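Local structure of WlaRA, TDP-fucose-3,4-ketoisomerase (Campylobacter jejuni subsp. jejuni 81116, 5TPV) at residues B[10-14]-B[15-19]; B[80-83]-B[84-87]; B[121-124]-B[125-128]. The protein belongs to the cupin superfamily, is built mainly from antiparallel beta sheets, and binds thymidine-5'-diphosphate between the subunits of a two-chain assembly. All blocks are in the same frame, centred on the assembly; numbering follows the deposited sequence.

Interaction 1. Residues B[10-14]-B[15-19]. With TYD (thymidine-5'-diphosphate), chain D.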
loop_
_atom_site.group_PDB
_atom_site.type_symbol
_atom_site.label_atom_id
_atom_site.label_comp_id
_atom_site.label_asym_id
_atom_site.label_seq_id
_atom_site.Cartn_x
_atom_site.Cartn_y
_atom_site.Cartn_z
ATOM N N THR B 10 -4.751 3.852 -14.227
ATOM C CA THR B 10 -3.786 4.859 -13.761
ATOM C C THR B 10 -4.221 6.288 -14.063
ATOM O O THR B 10 -4.857 6.551 -15.104
ATOM C CB THR B 10 -2.399 4.604 -14.344
ATOM O OG1 THR B 10 -2.399 4.846 -15.755
ATOM C CG2 THR B 10 -1.946 3.179 -14.091
ATOM N N ILE B 11 -3.890 7.205 -13.158
ATOM C CA ILE B 11 -4.076 8.638 -13.374
ATOM C C ILE B 11 -2.765 9.341 -13.746
ATOM O O ILE B 11 -1.858 9.566 -12.909
ATOM C CB ILE B 11 -4.735 9.305 -12.164
ATOM C CG1 ILE B 11 -6.063 8.630 -11.839
ATOM C CG2 ILE B 11 -5.051 10.769 -12.468
ATOM C CD1 ILE B 11 -6.607 8.937 -10.462
ATOM N N ASN B 12 -2.682 9.708 -15.015
ATOM C CA ASN B 12 -1.474 10.277 -15.611
ATOM C C ASN B 12 -1.499 11.785 -15.609
ATOM O O ASN B 12 -2.208 12.360 -16.404
ATOM C CB ASN B 12 -1.367 9.792 -17.050
ATOM C CG ASN B 12 -1.315 8.269 -17.122
ATOM O OD1 ASN B 12 -2.213 7.608 -16.633
ATOM N ND2 ASN B 12 -0.247 7.716 -17.652
ATOM N N SER B 13 -0.761 12.433 -14.722
ATOM C CA SER B 13 -0.880 13.882 -14.530
ATOM C C SER B 13 0.262 14.426 -13.678
ATOM O O SER B 13 0.966 13.694 -12.982
ATOM C CB SER B 13 -2.231 14.287 -13.939
ATOM O OG SER B 13 -2.359 14.108 -12.538
ATOM N N LYS B 14 0.492 15.722 -13.786
ATOM C CA LYS B 14 1.612 16.334 -13.133
ATOM C C LYS B 14 2.932 15.598 -13.355
ATOM O O LYS B 14 3.678 15.353 -12.412
ATOM C CB LYS B 14 1.304 16.464 -11.638
ATOM C CG LYS B 14 -0.098 16.969 -11.314
ATOM C CD LYS B 14 -0.243 17.184 -9.816
ATOM C CE LYS B 14 -1.435 18.025 -9.419
ATOM N NZ LYS B 14 -1.476 18.201 -7.928
ATOM N N ASN B 15 3.222 15.251 -14.602
ATOM C CA ASN B 15 4.494 14.637 -14.956
ATOM C C ASN B 15 4.795 13.333 -14.187
ATOM O O ASN B 15 5.961 12.979 -13.929
ATOM C CB ASN B 15 5.652 15.632 -14.811
ATOM C CG ASN B 15 5.498 16.893 -15.674
ATOM O OD1 ASN B 15 5.223 16.822 -16.874
ATOM N ND2 ASN B 15 5.703 18.055 -15.059
ATOM N N SER B 16 3.739 12.597 -13.845
ATOM C CA SER B 16 3.884 11.357 -13.095
ATOM C C SER B 16 2.665 10.466 -13.254
ATOM O O SER B 16 1.731 10.833 -13.975
ATOM C CB SER B 16 4.212 11.651 -11.620
ATOM O OG SER B 16 3.384 12.647 -11.063
ATOM N N ILE B 17 2.700 9.306 -12.594
ATOM C CA ILE B 17 1.593 8.349 -12.601
ATOM C C ILE B 17 1.193 7.993 -11.201
ATOM O O ILE B 17 2.041 7.696 -10.338
ATOM C CB ILE B 17 1.978 7.134 -13.433
ATOM C CG1 ILE B 17 2.618 7.620 -14.755
ATOM C CG2 ILE B 17 0.756 6.263 -13.745
ATOM C CD1 ILE B 17 2.987 6.490 -15.708
ATOM N N LEU B 18 -0.113 8.081 -10.979
ATOM C CA LEU B 18 -0.745 7.773 -9.707
ATOM C C LEU B 18 -1.623 6.548 -9.876
ATOM O O LEU B 18 -2.381 6.513 -10.851
ATOM C CB LEU B 18 -1.628 8.921 -9.328
ATOM C CG LEU B 18 -2.653 8.733 -8.217
ATOM C CD1 LEU B 18 -1.971 8.548 -6.881
ATOM C CD2 LEU B 18 -3.550 9.975 -8.148
ATOM N N ASN B 19 -1.482 5.562 -8.980
ATOM C CA ASN B 19 -2.368 4.370 -8.909
ATOM C C ASN B 19 -3.113 4.370 -7.615
ATOM O O ASN B 19 -2.484 4.252 -6.553
ATOM C CB ASN B 19 -1.636 3.020 -8.889
ATOM C CG ASN B 19 -1.079 2.612 -10.228
ATOM O OD1 ASN B 19 -0.853 3.450 -11.090
ATOM N ND2 ASN B 19 -0.735 1.336 -10.369
HETATM P PA TYD D . -4.484 15.289 -6.314
HETATM O O1A TYD D . -4.495 14.848 -4.870
HETATM O O2A TYD D . -5.290 16.493 -6.740
HETATM O O3A TYD D . -2.954 15.525 -6.758
HETATM P PB TYD D . -1.745 15.089 -5.788
HETATM O O1B TYD D . -2.118 15.684 -4.451
HETATM O O2B TYD D . -0.525 15.707 -6.428
HETATM O O3B TYD D . -1.773 13.580 -5.827
HETATM O "O5'" TYD D . -4.925 14.038 -7.226
HETATM C "C5'" TYD D . -4.458 13.919 -8.567
HETATM C "C4'" TYD D . -5.626 13.584 -9.486
HETATM O "O4'" TYD D . -5.934 12.191 -9.386
HETATM C "C3'" TYD D . -6.872 14.365 -9.099
HETATM O "O3'" TYD D . -7.299 15.179 -10.194
HETATM C "C2'" TYD D . -7.938 13.336 -8.770
HETATM C "C1'" TYD D . -7.286 11.975 -8.972
HETATM N N1 TYD D . -7.304 11.226 -7.714
HETATM C C2 TYD D . -8.297 10.243 -7.503
HETATM O O2 TYD D . -9.145 10.027 -8.395
HETATM N N3 TYD D . -8.347 9.536 -6.365
HETATM C C4 TYD D . -7.453 9.744 -5.394
HETATM O O4 TYD D . -7.502 9.083 -4.335
HETATM C C5 TYD D . -6.400 10.772 -5.590
HETATM C C5M TYD D . -5.374 11.036 -4.520
HETATM C C6 TYD D . -6.380 11.484 -6.781
#
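Ile11 and Leu18 pair across a beta hairpin, and their side chains lie on the same face, against thymidine-5'-diphosphate. Their backbones make a hydrogen-bonded antiparallel pair, with Ile11 N donating to Leu18 O at 2.8 Å and Leu18 N returning a bond to Ile11 O. The side chain of Ile11 can be followed outward from there. Its CB lies 3.9 Å from Leu18 O. The CG2 branch reaches the sugar, 3.5 Å from ligand O4'. With CG1 turned beside the backbone N (chi1 -56°) and the chain then extended, CD1 arrives at the base, 3.4 Å from ligand O2. That same CD1 meets Leu18 CD2 at 4.0 Å. Leu18 CD2 in turn touches ligand O4' at 3.5 Å, so both residues contact the sugar ring. Lys14 works further along, at the turn. Its extended chain carries NZ to the diphosphate, where it bonds ligand O2B at 3.1 Å and the bridging O3A more loosely. On the other face of the hairpin, Thr10 CB packs on Ile17 CG2 at 3.6 Å. Ser16 OG is hydrogen-bonded to Arg46 of the second subunit, which also holds the ligand together with Arg33, Gly47, His49 and Tyr119 of that subunit. Lys14 and Asn15 both take left-handed helical phi/psi values, and Ser13 and Ser16 pair just outside them. This is a tight two-residue beta hairpin, reaching over to complete the nucleotide pocket of the partner subunit.

Interaction 2. Residues B[80-83]-B[84-87]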
loop_
_atom_site.group_PDB
_atom_site.type_symbol
_atom_site.label_atom_id
_atom_site.label_comp_id
_atom_site.label_asym_id
_atom_site.label_seq_id
_atom_site.Cartn_x
_atom_site.Cartn_y
_atom_site.Cartn_z
ATOM N N LEU B 80 4.512 -11.771 -11.606
ATOM C CA LEU B 80 4.217 -10.378 -11.308
ATOM C C LEU B 80 5.466 -9.578 -11.638
ATOM O O LEU B 80 6.529 -9.848 -11.107
ATOM C CB LEU B 80 3.846 -10.217 -9.835
ATOM C CG LEU B 80 2.505 -10.903 -9.458
ATOM C CD1 LEU B 80 2.223 -10.796 -7.980
ATOM C CD2 LEU B 80 1.337 -10.300 -10.221
ATOM N N ASN B 81 5.334 -8.619 -12.548
ATOM C CA ASN B 81 6.457 -7.803 -12.982
ATOM C C ASN B 81 6.191 -6.376 -13.436
ATOM O O ASN B 81 7.089 -5.758 -13.996
ATOM C CB ASN B 81 7.275 -8.508 -14.084
ATOM C CG ASN B 81 6.494 -8.777 -15.363
ATOM O OD1 ASN B 81 6.958 -9.560 -16.186
ATOM N ND2 ASN B 81 5.326 -8.212 -15.526
ATOM N N ASN B 82 5.005 -5.848 -13.247
ATOM C CA ASN B 82 4.889 -4.406 -13.378
ATOM C C ASN B 82 3.781 -3.783 -12.569
ATOM O O ASN B 82 2.900 -4.476 -12.082
ATOM C CB ASN B 82 4.751 -3.989 -14.835
ATOM C CG ASN B 82 3.348 -4.160 -15.329
ATOM O OD1 ASN B 82 2.884 -5.265 -15.396
ATOM N ND2 ASN B 82 2.693 -3.085 -15.708
ATOM N N LYS B 83 3.854 -2.461 -12.469
ATOM C CA LYS B 83 3.027 -1.664 -11.552
ATOM C C LYS B 83 1.603 -1.476 -11.994
ATOM O O LYS B 83 0.814 -0.937 -11.235
ATOM C CB LYS B 83 3.615 -0.264 -11.393
ATOM C CG LYS B 83 4.745 -0.222 -10.405
ATOM C CD LYS B 83 5.240 1.204 -10.225
ATOM C CE LYS B 83 6.462 1.517 -11.071
ATOM N NZ LYS B 83 7.523 0.509 -10.831
ATOM N N THR B 84 1.262 -1.874 -13.214
ATOM C CA THR B 84 -0.112 -1.664 -13.708
ATOM C C THR B 84 -1.015 -2.873 -13.615
ATOM O O THR B 84 -2.141 -2.878 -14.099
ATOM C CB THR B 84 -0.090 -1.277 -15.169
ATOM O OG1 THR B 84 0.439 -2.396 -15.877
ATOM C CG2 THR B 84 0.813 -0.061 -15.380
ATOM N N LYS B 85 -0.492 -3.914 -13.003
ATOM C CA LYS B 85 -1.160 -5.198 -12.919
ATOM C C LYS B 85 -0.957 -5.761 -11.492
ATOM O O LYS B 85 0.063 -5.523 -10.800
ATOM C CB LYS B 85 -0.615 -6.086 -14.030
ATOM C CG LYS B 85 0.243 -7.274 -13.637
ATOM C CD LYS B 85 0.850 -7.913 -14.893
ATOM C CE LYS B 85 1.784 -9.071 -14.583
ATOM N NZ LYS B 85 1.003 -10.338 -14.638
ATOM N N GLY B 86 -1.985 -6.433 -11.029
ATOM C CA GLY B 86 -1.884 -7.225 -9.829
ATOM C C GLY B 86 -2.726 -8.472 -9.930
ATOM O O GLY B 86 -3.615 -8.612 -10.781
ATOM N N LEU B 87 -2.439 -9.366 -9.003
ATOM C CA LEU B 87 -3.158 -10.616 -8.864
ATOM C C LEU B 87 -4.065 -10.534 -7.684
ATOM O O LEU B 87 -3.582 -10.426 -6.540
ATOM C CB LEU B 87 -2.166 -11.756 -8.638
ATOM C CG LEU B 87 -2.803 -13.112 -8.281
ATOM C CD1 LEU B 87 -3.671 -13.597 -9.433
ATOM C CD2 LEU B 87 -1.676 -14.099 -8.028
HETATM O O HOH W 1 2.360 -6.538 -10.406
#
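Leu80 and Leu87 make the apolar contact of this tight bend. Their side chains cross at about a right angle, and the CD2 branch of Leu80 rests on Leu87 CB at 4.1 Å. Leu80 has CG beside its backbone N (chi1 -67°), which brings its CD2 methyl to the returning strand.

The aliphatic part of Lys85 makes a second set of contacts. It runs back across the mouth of the bend, crossing the side chain of Asn82. Its CE passes 3.8 Å from Asn81 ND2 and 4.3 Å from Leu80 CA. A bend at the last torsion (chi4 93°) then sets NZ to bond Ile79 O.

The polar link is made through solvent. One water donates to Asn82 O at 2.7 Å and to Lys85 O at 2.5 Å, so two carbonyls that face each other are both satisfied. The residues from Asn82 to Lys85 form a type I beta turn. The amide of Asn82 lies close to Thr84, but its orientation is doubtful.

Lys83 starts outward at CB, and its bent chain brings NZ to Leu61 O, where it bonds. It also makes a cation-pi contact with Tyr38 of the second subunit. The bend carries the chain from strand 75-80 into strand 85-89, which lies between strands 3-13 and 56-62 in the six-stranded sheet.

Interaction 3. Residues B[121-124]-B[125-128]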
loop_
_atom_site.group_PDB
_atom_site.type_symbol
_atom_site.label_atom_id
_atom_site.label_comp_id
_atom_site.label_asym_id
_atom_site.label_seq_id
_atom_site.Cartn_x
_atom_site.Cartn_y
_atom_site.Cartn_z
ATOM N N TYR B 121 -1.389 -23.408 7.780
ATOM C CA TYR B 121 -0.021 -23.711 7.393
ATOM C C TYR B 121 0.190 -25.159 6.964
ATOM O O TYR B 121 1.252 -25.515 6.443
ATOM C CB TYR B 121 0.895 -23.458 8.586
ATOM C CG TYR B 121 1.097 -21.993 8.914
ATOM C CD1 TYR B 121 1.879 -21.194 8.093
ATOM C CD2 TYR B 121 0.585 -21.417 10.082
ATOM C CE1 TYR B 121 2.141 -19.854 8.410
ATOM C CE2 TYR B 121 0.835 -20.073 10.407
ATOM C CZ TYR B 121 1.608 -19.285 9.572
ATOM O OH TYR B 121 1.858 -17.927 9.847
ATOM N N ASP B 122 -0.814 -25.998 7.163
ATOM C CA ASP B 122 -0.674 -27.381 6.749
ATOM C C ASP B 122 -1.513 -27.717 5.532
ATOM O O ASP B 122 -2.742 -27.809 5.616
ATOM C CB ASP B 122 -1.071 -28.315 7.894
ATOM C CG ASP B 122 -0.619 -29.771 7.666
ATOM O OD1 ASP B 122 -0.075 -30.335 8.641
ATOM O OD2 ASP B 122 -0.820 -30.348 6.560
ATOM N N TYR B 123 -0.831 -27.966 4.422
ATOM C CA TYR B 123 -1.491 -28.174 3.140
ATOM C C TYR B 123 -2.536 -29.285 3.163
ATOM O O TYR B 123 -3.626 -29.143 2.629
ATOM C CB TYR B 123 -0.446 -28.424 2.059
ATOM C CG TYR B 123 -1.062 -28.581 0.710
ATOM C CD1 TYR B 123 -1.547 -27.471 0.037
ATOM C CD2 TYR B 123 -1.160 -29.840 0.098
ATOM C CE1 TYR B 123 -2.130 -27.601 -1.199
ATOM C CE2 TYR B 123 -1.764 -29.991 -1.139
ATOM C CZ TYR B 123 -2.233 -28.864 -1.797
ATOM O OH TYR B 123 -2.796 -28.972 -3.056
ATOM N N LYS B 124 -2.190 -30.384 3.800
ATOM C CA LYS B 124 -3.075 -31.539 3.934
ATOM C C LYS B 124 -4.423 -31.101 4.511
ATOM O O LYS B 124 -5.470 -31.337 3.906
ATOM C CB LYS B 124 -2.455 -32.646 4.830
ATOM C CG LYS B 124 -0.943 -32.926 4.736
ATOM C CD LYS B 124 -0.550 -33.887 3.617
ATOM C CE LYS B 124 -0.848 -35.341 3.974
ATOM N NZ LYS B 124 -1.351 -36.119 2.805
ATOM N N TYR B 125 -4.396 -30.438 5.666
ATOM C CA TYR B 125 -5.621 -29.886 6.253
ATOM C C TYR B 125 -6.247 -28.715 5.471
ATOM O O TYR B 125 -7.474 -28.555 5.478
ATOM C CB TYR B 125 -5.380 -29.510 7.726
ATOM C CG TYR B 125 -4.919 -30.750 8.455
ATOM C CD1 TYR B 125 -5.765 -31.868 8.516
ATOM C CD2 TYR B 125 -3.620 -30.850 8.969
ATOM C CE1 TYR B 125 -5.347 -33.034 9.112
ATOM C CE2 TYR B 125 -3.191 -32.017 9.573
ATOM C CZ TYR B 125 -4.071 -33.093 9.635
ATOM O OH TYR B 125 -3.697 -34.259 10.216
ATOM N N PHE B 126 -5.426 -27.932 4.773
ATOM C CA PHE B 126 -5.983 -26.975 3.791
ATOM C C PHE B 126 -6.919 -27.688 2.809
ATOM O O PHE B 126 -8.062 -27.241 2.604
ATOM C CB PHE B 126 -4.905 -26.153 3.035
ATOM C CG PHE B 126 -5.454 -25.409 1.833
ATOM C CD1 PHE B 126 -6.328 -24.353 2.003
ATOM C CD2 PHE B 126 -5.199 -25.854 0.542
ATOM C CE1 PHE B 126 -6.877 -23.688 0.920
ATOM C CE2 PHE B 126 -5.734 -25.199 -0.543
ATOM C CZ PHE B 126 -6.547 -24.090 -0.352
ATOM N N CYS B 127 -6.429 -28.777 2.214
ATOM C CA CYS B 127 -7.223 -29.525 1.218
ATOM C C CYS B 127 -8.501 -30.089 1.840
ATOM O O CYS B 127 -9.576 -30.000 1.260
ATOM C CB CYS B 127 -6.420 -30.636 0.530
ATOM S SG CYS B 127 -5.026 -30.118 -0.504
ATOM N N GLU B 128 -8.401 -30.591 3.060
ATOM C CA GLU B 128 -9.568 -31.147 3.771
ATOM C C GLU B 128 -10.590 -30.042 4.044
ATOM O O GLU B 128 -11.785 -30.199 3.724
ATOM C CB GLU B 128 -9.089 -31.805 5.081
ATOM C CG GLU B 128 -9.886 -32.986 5.627
ATOM C CD GLU B 128 -9.172 -33.686 6.783
ATOM O OE1 GLU B 128 -9.206 -33.175 7.939
ATOM O OE2 GLU B 128 -8.561 -34.754 6.525
#
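Cys127 sits over one face of the Tyr123 ring. Its SG is 3.6 Å from the centroid of that ring and 29° off the normal, shifted toward the rim on the side of CE2 and CZ. This is a sulfur-aromatic contact across one helical turn. Tyr123 holds CG anti to its backbone N (chi1 -177°), which leads the ring forward along the helix, so that one face lies against Cys127 SG. Tyr123 also presents CE1 to the edge of the Phe126 ring, near its plane, with Phe126 CD2 3.9 Å away. Beyond these residues, Tyr123 OH bonds Asp70, and the ring meets Trp94 edge-to-face.

The stretch is the first turn of helix 123-136, with Asp122 as its N-cap. Asp122 OD2 accepts from Lys124 N at 3.1 Å, a weak capping bond. Main-chain bonds then begin, with Phe126 N on Asp122 O at 2.8 Å and Cys127 N on Tyr123 O at 2.9 Å.

The Asp122 carboxylate also meets Tyr125. The two side chains cross at a slant, with CG of Asp122 3.4 Å from Tyr125 CD2 and the carboxylate and ring planes 61° apart. Just ahead of the cap, Tyr121 OH bonds a diphosphate oxygen of thymidine-5'-diphosphate.

How the interactions relate
The three interactions follow one another along the chain without overlap. Interactions 1 and 2 have centres about 16 Å apart and share the six-stranded sheet, where strands 3-13 and 85-89 are neighbours. They touch where Asn19 ND2 meets Lys83 O, a weak hydrogen bond. Both also reach the second subunit. Interaction 3 lies across the centre of the chain, with its centre about 43 Å from interaction 1 and 28 Å from interaction 2, on the helix that follows the last strand. Ile11, Lys14 and Leu18 thus line one thymidine-5'-diphosphate site and Tyr121 another, so one chain contributes to two sites, which fits an assembly whose subunits complete each other's pockets.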